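Long-range contacts in DspB (PDB 1YHT), which acts as a beta-N-acetylhexosaminidase, a glycoside hydrolase that releases cells from bacterial biofilms: residues A[111-116]-A[173-178]; A[212-217]-A[231-236]; A[223-228]-A[265-270]. All coordinates share one frame; numbering follows the deposited sequence.

Contact 1: A[111-116]-A[173-178]; sequences LIPELD and DTSQHF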
# COMPACT_ATOMS: atom_id res chain seq x y z
N LEU A 111 11.13 -5.51 2.09
CA LEU A 111 10.50 -4.40 1.34
C LEU A 111 9.38 -4.98 0.49
O LEU A 111 9.60 -5.89 -0.30
CB LEU A 111 11.54 -3.73 0.47
CG LEU A 111 12.76 -3.14 1.24
CD1 LEU A 111 13.75 -2.39 0.30
CD2 LEU A 111 12.28 -2.20 2.32
N ILE A 112 8.17 -4.46 0.66
CA ILE A 112 7.05 -4.91 -0.12
C ILE A 112 6.63 -3.73 -1.01
O ILE A 112 5.96 -2.81 -0.55
CB ILE A 112 5.89 -5.43 0.74
CG1 ILE A 112 6.41 -6.51 1.70
CG2 ILE A 112 4.70 -5.86 -0.15
CD1 ILE A 112 5.40 -7.03 2.75
N PRO A 113 6.98 -3.77 -2.30
CA PRO A 113 6.49 -2.70 -3.18
C PRO A 113 4.99 -2.84 -3.44
O PRO A 113 4.51 -3.97 -3.53
CB PRO A 113 7.31 -2.87 -4.47
CG PRO A 113 7.49 -4.41 -4.58
CD PRO A 113 7.80 -4.76 -3.06
N GLU A 114 4.29 -1.70 -3.58
CA GLU A 114 2.89 -1.66 -3.97
C GLU A 114 2.74 -0.86 -5.23
O GLU A 114 2.94 0.37 -5.24
CB GLU A 114 1.94 -1.07 -2.89
CG GLU A 114 0.46 -1.17 -3.31
CD GLU A 114 -0.55 -0.51 -2.39
OE1 GLU A 114 -0.23 -0.14 -1.24
OE2 GLU A 114 -1.71 -0.33 -2.88
N LEU A 115 2.34 -1.56 -6.30
CA LEU A 115 1.98 -0.92 -7.55
C LEU A 115 0.47 -1.00 -7.63
O LEU A 115 -0.07 -2.01 -8.01
CB LEU A 115 2.68 -1.65 -8.72
CG LEU A 115 2.65 -0.97 -10.08
CD1 LEU A 115 3.51 0.29 -10.06
CD2 LEU A 115 3.09 -1.93 -11.18
N ASP A 116 -0.20 0.07 -7.22
CA ASP A 116 -1.63 0.04 -7.04
C ASP A 116 -2.34 0.12 -8.42
O ASP A 116 -1.88 0.78 -9.35
CB ASP A 116 -2.10 1.17 -6.09
CG ASP A 116 -3.46 0.91 -5.47
OD1 ASP A 116 -4.19 -0.00 -5.96
OD2 ASP A 116 -3.80 1.66 -4.51
N ASP A 173 15.98 -9.21 -4.37
CA ASP A 173 15.80 -10.18 -3.25
C ASP A 173 15.44 -9.58 -1.88
O ASP A 173 15.36 -10.31 -0.89
CB ASP A 173 17.01 -11.16 -3.14
CG ASP A 173 18.27 -10.50 -2.64
OD1 ASP A 173 18.30 -9.30 -2.27
OD2 ASP A 173 19.29 -11.21 -2.60
N THR A 174 15.22 -8.27 -1.82
CA THR A 174 14.73 -7.64 -0.58
C THR A 174 13.25 -7.90 -0.37
O THR A 174 12.71 -7.60 0.70
CB THR A 174 14.96 -6.13 -0.57
OG1 THR A 174 14.15 -5.50 -1.59
CG2 THR A 174 16.44 -5.81 -0.78
N SER A 175 12.59 -8.48 -1.38
CA SER A 175 11.14 -8.56 -1.44
C SER A 175 10.72 -10.00 -1.68
O SER A 175 11.20 -10.63 -2.62
CB SER A 175 10.61 -7.64 -2.57
OG SER A 175 9.20 -7.82 -2.71
N GLN A 176 9.86 -10.53 -0.81
CA GLN A 176 9.20 -11.82 -1.05
C GLN A 176 7.71 -11.74 -1.36
O GLN A 176 7.07 -12.77 -1.71
CB GLN A 176 9.45 -12.74 0.15
CG GLN A 176 10.93 -13.15 0.23
CD GLN A 176 11.80 -12.09 0.86
OE1 GLN A 176 11.50 -11.60 1.95
NE2 GLN A 176 12.85 -11.70 0.17
N HIS A 177 7.18 -10.50 -1.29
CA HIS A 177 5.78 -10.25 -1.55
C HIS A 177 5.70 -9.00 -2.40
O HIS A 177 6.47 -8.05 -2.17
CB HIS A 177 5.02 -9.97 -0.25
CG HIS A 177 5.07 -11.09 0.74
ND1 HIS A 177 6.17 -11.31 1.55
CD2 HIS A 177 4.18 -12.05 1.05
CE1 HIS A 177 5.94 -12.37 2.31
NE2 HIS A 177 4.74 -12.85 2.02
N PHE A 178 4.71 -8.96 -3.27
CA PHE A 178 4.44 -7.77 -4.09
C PHE A 178 2.98 -7.43 -3.89
O PHE A 178 2.11 -8.29 -4.04
CB PHE A 178 4.78 -8.13 -5.55
CG PHE A 178 4.69 -6.99 -6.52
CD1 PHE A 178 5.84 -6.53 -7.18
CD2 PHE A 178 3.50 -6.46 -6.86
CE1 PHE A 178 5.78 -5.51 -8.13
CE2 PHE A 178 3.41 -5.43 -7.83
CZ PHE A 178 4.57 -4.95 -8.45
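F178 packs its ring against P113 and L115 of 111-116. CB starts out away from that strand, but CG lies anti to the backbone N (chi1 -174°), and this turns the ring back toward P113 and L115. F178 CD1 comes within 3.7 Å of P113 CG, and CE1 also borders that carbon. Farther out, F178 CZ touches L115 CB at 3.8 Å, with CE2 just behind. The carbonyl O of P113 sits over one ring face, offset toward the rim. V167 of helix 154-171 touches both F178 and P113, so this patch lies between sheet and helix. Strands 110-117 and 177-181 are parallel neighbours in the TIM barrel of this family 20 glycoside hydrolase. The chain between them is largely helical, and helix 154-171 leads back to the second strand, giving a beta-alpha-beta crossover. Before strand 177-181 begins, L111 N donates to T174 O at 3.0 Å, reaching it from above the carbonyl plane. The L111 side chain runs past the T174 hydroxyl, with L111 CD1 3.7 Å from T174 OG1. That hydroxyl is hydrogen-bonded to F171 O. P113 CD packs 3.4 Å from S175 OG. S175 CA makes a CA-H...O contact of 3.3 Å with L111 O. On the other side of the strand from P113, I112 CG2 rests 3.5 Å from H177 O. The H177 imidazole leads away, and its ND1 is hydrogen-bonded to E110 OE2.

Contact 2: A[212-217]-A[231-236]; sequences KTRMWN and NIEITY
N217 lays its amide over one face of the Y236 ring. The two planes are 13° apart, and N217 ND2 sits 3.4 Å from Y236 CZ. The amide is held flat by its ends: ND2 is hydrogen-bonded to S238 O, and OD1 to the backbone N of W237. T235 OG1 lies over one face of the W216 indole, near its rim, 3.1 Å from W216 CE3. H179 is the main polar partner of that hydroxyl. The R214 guanidinium is met at its edge. R214 NE and NH2 both donate to E233 OE1, each at 2.9 Å. NE meets the anti lone pair of E233 OE1, and NH2 approaches that oxygen nearly along its C-O axis. The grip of this salt bridge is side-on, to a single oxygen, and the two planes are nearly coplanar (24° apart). A water joins E233 OE2 to K212 NZ, 3.0 Å from that nitrogen. The backbones form a parallel ladder: E233 N donates to T213 O (2.8 Å), M215 N to E233 O and T235 N to M215 O. The last rung, N217 N to T235 O, is weak. R214, W216, E233 and T235 share the sheet face toward the barrel interior. M215 points to the other face, where its CB packs 3.7 Å from I232 CG2, and both residues touch helix 192-208. W216 stands at the C-terminal end of its strand, hydrogen-bonded to E114 OE2, beside W237 and Y272 and close to a bound acetic acid. This is consistent with the sugar-binding pocket of a family 20 TIM barrel.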
# COMPACT_ATOMS: atom_id res chain seq x y z
N LYS A 212 5.04 -13.95 -3.69
CA LYS A 212 3.69 -13.95 -3.17
C LYS A 212 3.03 -12.60 -3.40
O LYS A 212 3.68 -11.58 -3.59
CB LYS A 212 3.70 -14.30 -1.69
CG LYS A 212 4.16 -15.71 -1.44
CD LYS A 212 4.63 -15.79 -0.01
CE LYS A 212 4.99 -17.14 0.42
NZ LYS A 212 5.59 -17.07 1.78
N THR A 213 1.70 -12.64 -3.41
CA THR A 213 0.87 -11.48 -3.69
C THR A 213 0.20 -10.97 -2.40
O THR A 213 -0.34 -11.75 -1.60
CB THR A 213 -0.25 -11.90 -4.73
OG1 THR A 213 0.36 -12.47 -5.90
CG2 THR A 213 -1.15 -10.74 -5.10
N ARG A 214 0.26 -9.67 -2.22
CA ARG A 214 -0.55 -8.96 -1.24
C ARG A 214 -1.58 -8.09 -1.97
O ARG A 214 -1.34 -7.58 -3.09
CB ARG A 214 0.33 -8.14 -0.27
CG ARG A 214 1.16 -9.00 0.65
CD ARG A 214 0.60 -9.10 2.09
NE ARG A 214 1.30 -10.14 2.84
CZ ARG A 214 2.36 -9.97 3.63
NH1 ARG A 214 2.85 -8.76 3.90
NH2 ARG A 214 2.95 -11.04 4.18
N MET A 215 -2.74 -7.95 -1.34
CA MET A 215 -3.85 -7.22 -1.92
C MET A 215 -4.79 -6.63 -0.88
O MET A 215 -5.05 -7.27 0.12
CB MET A 215 -4.63 -8.18 -2.83
CG MET A 215 -5.58 -7.49 -3.69
SD MET A 215 -6.46 -8.69 -4.77
CE MET A 215 -7.59 -9.32 -3.57
N TRP A 216 -5.31 -5.41 -1.13
CA TRP A 216 -6.30 -4.77 -0.28
C TRP A 216 -7.61 -5.60 -0.32
O TRP A 216 -7.87 -6.31 -1.30
CB TRP A 216 -6.55 -3.30 -0.72
CG TRP A 216 -5.38 -2.37 -0.60
CD1 TRP A 216 -4.73 -1.72 -1.61
CD2 TRP A 216 -4.71 -1.98 0.61
NE1 TRP A 216 -3.71 -0.94 -1.10
CE2 TRP A 216 -3.68 -1.08 0.25
CE3 TRP A 216 -4.95 -2.23 1.97
CZ2 TRP A 216 -2.85 -0.47 1.19
CZ3 TRP A 216 -4.16 -1.64 2.89
CH2 TRP A 216 -3.09 -0.76 2.50
N ASN A 217 -8.43 -5.54 0.74
CA ASN A 217 -9.65 -6.40 0.78
C ASN A 217 -10.87 -5.95 -0.03
O ASN A 217 -11.84 -6.66 -0.07
CB ASN A 217 -10.11 -6.64 2.22
CG ASN A 217 -10.58 -5.39 2.89
OD1 ASN A 217 -9.78 -4.54 3.25
ND2 ASN A 217 -11.91 -5.25 3.03
N ASN A 231 -3.92 -18.34 -2.34
CA ASN A 231 -2.62 -17.93 -1.84
C ASN A 231 -2.43 -16.40 -1.76
O ASN A 231 -1.43 -15.91 -1.20
CB ASN A 231 -1.48 -18.53 -2.68
CG ASN A 231 -1.33 -20.05 -2.49
OD1 ASN A 231 -0.90 -20.76 -3.42
ND2 ASN A 231 -1.67 -20.54 -1.31
N ILE A 232 -3.35 -15.64 -2.33
CA ILE A 232 -3.19 -14.18 -2.29
C ILE A 232 -3.39 -13.79 -0.84
O ILE A 232 -4.29 -14.34 -0.14
CB ILE A 232 -4.19 -13.43 -3.16
CG1 ILE A 232 -3.90 -13.70 -4.64
CG2 ILE A 232 -4.13 -11.88 -2.85
CD1 ILE A 232 -5.06 -13.21 -5.61
N GLU A 233 -2.52 -12.91 -0.35
CA GLU A 233 -2.52 -12.52 1.05
C GLU A 233 -3.19 -11.16 1.20
O GLU A 233 -2.90 -10.25 0.43
CB GLU A 233 -1.10 -12.54 1.64
CG GLU A 233 -0.40 -13.90 1.46
CD GLU A 233 1.00 -14.00 2.04
OE1 GLU A 233 1.53 -12.99 2.55
OE2 GLU A 233 1.60 -15.10 1.96
N ILE A 234 -4.11 -11.05 2.16
CA ILE A 234 -4.97 -9.89 2.24
C ILE A 234 -4.52 -8.88 3.31
O ILE A 234 -4.28 -9.26 4.48
CB ILE A 234 -6.42 -10.29 2.51
CG1 ILE A 234 -6.92 -11.38 1.50
CG2 ILE A 234 -7.30 -9.05 2.56
CD1 ILE A 234 -6.50 -11.14 0.09
N THR A 235 -4.41 -7.62 2.89
CA THR A 235 -4.24 -6.48 3.81
C THR A 235 -5.59 -5.82 4.05
O THR A 235 -6.09 -5.05 3.22
CB THR A 235 -3.12 -5.47 3.29
OG1 THR A 235 -3.42 -4.96 1.98
CG2 THR A 235 -1.83 -6.17 3.21
N TYR A 236 -6.21 -6.17 5.19
CA TYR A 236 -7.62 -5.89 5.50
C TYR A 236 -7.77 -4.61 6.29
O TYR A 236 -7.47 -4.58 7.51
CB TYR A 236 -8.28 -7.05 6.29
CG TYR A 236 -9.79 -7.07 6.17
CD1 TYR A 236 -10.45 -8.01 5.37
CD2 TYR A 236 -10.57 -6.08 6.77
CE1 TYR A 236 -11.86 -7.99 5.19
CE2 TYR A 236 -11.95 -6.06 6.61
CZ TYR A 236 -12.61 -7.05 5.85
OH TYR A 236 -14.02 -7.01 5.68
O HOH W 1 3.78 -15.17 3.16
O HOH W 2 0.42 -15.14 -3.08

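Contact 3: A[223-228]-A[265-270]; sequences NTFEQI and KGFTVL
A small, mainly apolar contact joins two connecting segments of the barrel: F225 and I228 meet F267, and F225 and E226 meet K265. Segment 223-228 lies in the loop between strands 212-216 and 233-236. Segment 265-270 leaves helix 259-264 and enters strand 269-271. No hydrogen bond crosses between them. F267 is the middle piece. The edge of its ring receives I228 CG2, which lies near the ring plane and 3.8 Å from F267 CE1. F267 CE2 lies 4.2 Å from F225 CD1, with the two side chains oblique to each other. F225 CG stands between the backbone N and the carbonyl carbon (chi1 84°), which carries the ring over to K265. There F225 CE1 is 3.8 Å from K265 CG. L262 of helix 259-264 touches both phenylalanines. The K265 chain bends at chi2 and chi3. K265 CE reaches E226 CG at 3.7 Å, while K265 NZ stays 4.2 Å from E226 OE2, beyond a salt bridge. E226 CG also lies over one face of its neighbour F225. The loop is tightened by a hydrogen bond from I228 N to F225 O, and I228 also touches I196 of helix 192-208. G266, with positive phi, ends helix 259-264 in a Schellman motif just before F267. Residues 225-227 have helical backbone angles but form no regular helix, where a canonical TIM barrel has one between strands, so the contact belongs to an irregular beta/alpha barrel.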
# COMPACT_ATOMS: atom_id res chain seq x y z
N ASN A 223 -20.15 -13.03 -3.27
CA ASN A 223 -20.54 -13.61 -4.55
C ASN A 223 -19.44 -14.27 -5.32
O ASN A 223 -19.71 -15.19 -6.09
CB ASN A 223 -21.11 -12.54 -5.51
CG ASN A 223 -22.54 -12.22 -5.22
OD1 ASN A 223 -23.18 -12.88 -4.39
ND2 ASN A 223 -23.04 -11.18 -5.87
N THR A 224 -18.20 -13.80 -5.12
CA THR A 224 -17.07 -14.16 -6.00
C THR A 224 -15.75 -14.53 -5.29
O THR A 224 -14.85 -15.03 -5.92
CB THR A 224 -16.76 -13.00 -6.97
OG1 THR A 224 -16.40 -11.82 -6.23
CG2 THR A 224 -17.93 -12.68 -7.92
N PHE A 225 -15.61 -14.25 -4.00
CA PHE A 225 -14.28 -14.38 -3.39
C PHE A 225 -13.70 -15.78 -3.42
O PHE A 225 -12.50 -15.93 -3.40
CB PHE A 225 -14.20 -13.79 -1.97
CG PHE A 225 -14.66 -14.71 -0.90
CD1 PHE A 225 -13.76 -15.16 0.07
CD2 PHE A 225 -15.99 -15.12 -0.82
CE1 PHE A 225 -14.18 -16.01 1.11
CE2 PHE A 225 -16.43 -15.96 0.21
CZ PHE A 225 -15.52 -16.40 1.18
N GLU A 226 -14.54 -16.80 -3.48
CA GLU A 226 -14.08 -18.15 -3.53
C GLU A 226 -13.40 -18.47 -4.86
O GLU A 226 -12.77 -19.50 -4.95
CB GLU A 226 -15.23 -19.12 -3.26
CG GLU A 226 -15.94 -18.87 -1.92
CD GLU A 226 -17.23 -19.64 -1.75
OE1 GLU A 226 -18.27 -19.27 -2.36
OE2 GLU A 226 -17.18 -20.64 -1.03
N GLN A 227 -13.48 -17.58 -5.86
CA GLN A 227 -12.76 -17.73 -7.15
C GLN A 227 -11.32 -17.17 -7.12
O GLN A 227 -10.54 -17.37 -8.02
CB GLN A 227 -13.52 -16.99 -8.26
CG GLN A 227 -14.94 -17.51 -8.51
CD GLN A 227 -15.80 -16.54 -9.30
OE1 GLN A 227 -15.36 -15.99 -10.29
NE2 GLN A 227 -17.03 -16.31 -8.84
N ILE A 228 -10.98 -16.47 -6.05
CA ILE A 228 -9.67 -15.81 -5.90
C ILE A 228 -8.66 -16.87 -5.53
O ILE A 228 -8.98 -17.78 -4.78
CB ILE A 228 -9.78 -14.71 -4.74
CG1 ILE A 228 -10.33 -13.44 -5.33
CG2 ILE A 228 -8.46 -14.44 -4.06
CD1 ILE A 228 -9.27 -12.59 -6.07
N LYS A 265 -12.06 -19.36 5.56
CA LYS A 265 -11.67 -19.94 4.30
C LYS A 265 -10.18 -20.23 4.15
O LYS A 265 -9.78 -20.76 3.16
CB LYS A 265 -12.16 -19.10 3.11
CG LYS A 265 -13.59 -19.45 2.65
CD LYS A 265 -13.64 -20.77 1.84
CE LYS A 265 -13.53 -20.46 0.33
NZ LYS A 265 -13.13 -21.58 -0.57
N GLY A 266 -9.35 -19.90 5.12
CA GLY A 266 -7.94 -20.24 5.00
C GLY A 266 -7.00 -19.15 4.49
O GLY A 266 -5.81 -19.40 4.30
N PHE A 267 -7.50 -17.94 4.29
CA PHE A 267 -6.66 -16.86 3.78
C PHE A 267 -5.69 -16.39 4.81
O PHE A 267 -6.02 -16.26 6.00
CB PHE A 267 -7.51 -15.67 3.30
CG PHE A 267 -8.11 -15.87 1.94
CD1 PHE A 267 -7.44 -15.48 0.80
CD2 PHE A 267 -9.34 -16.50 1.81
CE1 PHE A 267 -7.99 -15.70 -0.46
CE2 PHE A 267 -9.92 -16.72 0.55
CZ PHE A 267 -9.27 -16.31 -0.58
N THR A 268 -4.49 -16.06 4.33
CA THR A 268 -3.58 -15.20 5.06
C THR A 268 -4.14 -13.79 5.07
O THR A 268 -4.41 -13.21 4.03
CB THR A 268 -2.21 -15.22 4.40
OG1 THR A 268 -1.74 -16.56 4.43
CG2 THR A 268 -1.23 -14.33 5.09
N VAL A 269 -4.36 -13.25 6.27
CA VAL A 269 -4.88 -11.91 6.38
C VAL A 269 -4.07 -11.12 7.42
O VAL A 269 -3.92 -11.56 8.57
CB VAL A 269 -6.36 -11.90 6.78
CG1 VAL A 269 -6.88 -10.46 6.74
CG2 VAL A 269 -7.22 -12.84 5.86
N LEU A 270 -3.63 -9.93 7.02
CA LEU A 270 -3.02 -8.95 7.93
C LEU A 270 -4.03 -7.86 8.23
O LEU A 270 -4.75 -7.40 7.33
CB LEU A 270 -1.75 -8.31 7.32
CG LEU A 270 -0.52 -9.20 7.18
CD1 LEU A 270 -0.68 -10.18 5.98
CD2 LEU A 270 0.74 -8.36 7.02

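Contacts 1 and 2 pair neighbouring strands of the curled parallel sheet of the TIM barrel, while contact 3 joins a loop to the approach to strand 269-271. Centres of contacts 1 and 2 are 12 Å apart, and those of contacts 2 and 3 are 9 Å apart. The centres of contacts 1 and 3 are 21 Å apart, and their nearest atoms about 6 Å. Contact 1 closes along the chain before contact 2 opens. Contacts 2 and 3 alternate their segments, since 223-228 precedes 231-236 and 265-270 follows it. Backbone pairing carries the sheet from each contact to the next. The E114-W216 hydrogen bond links contacts 1 and 2 in what is probably the substrate pocket, whereas contact 3 lies farther from the chain's centre.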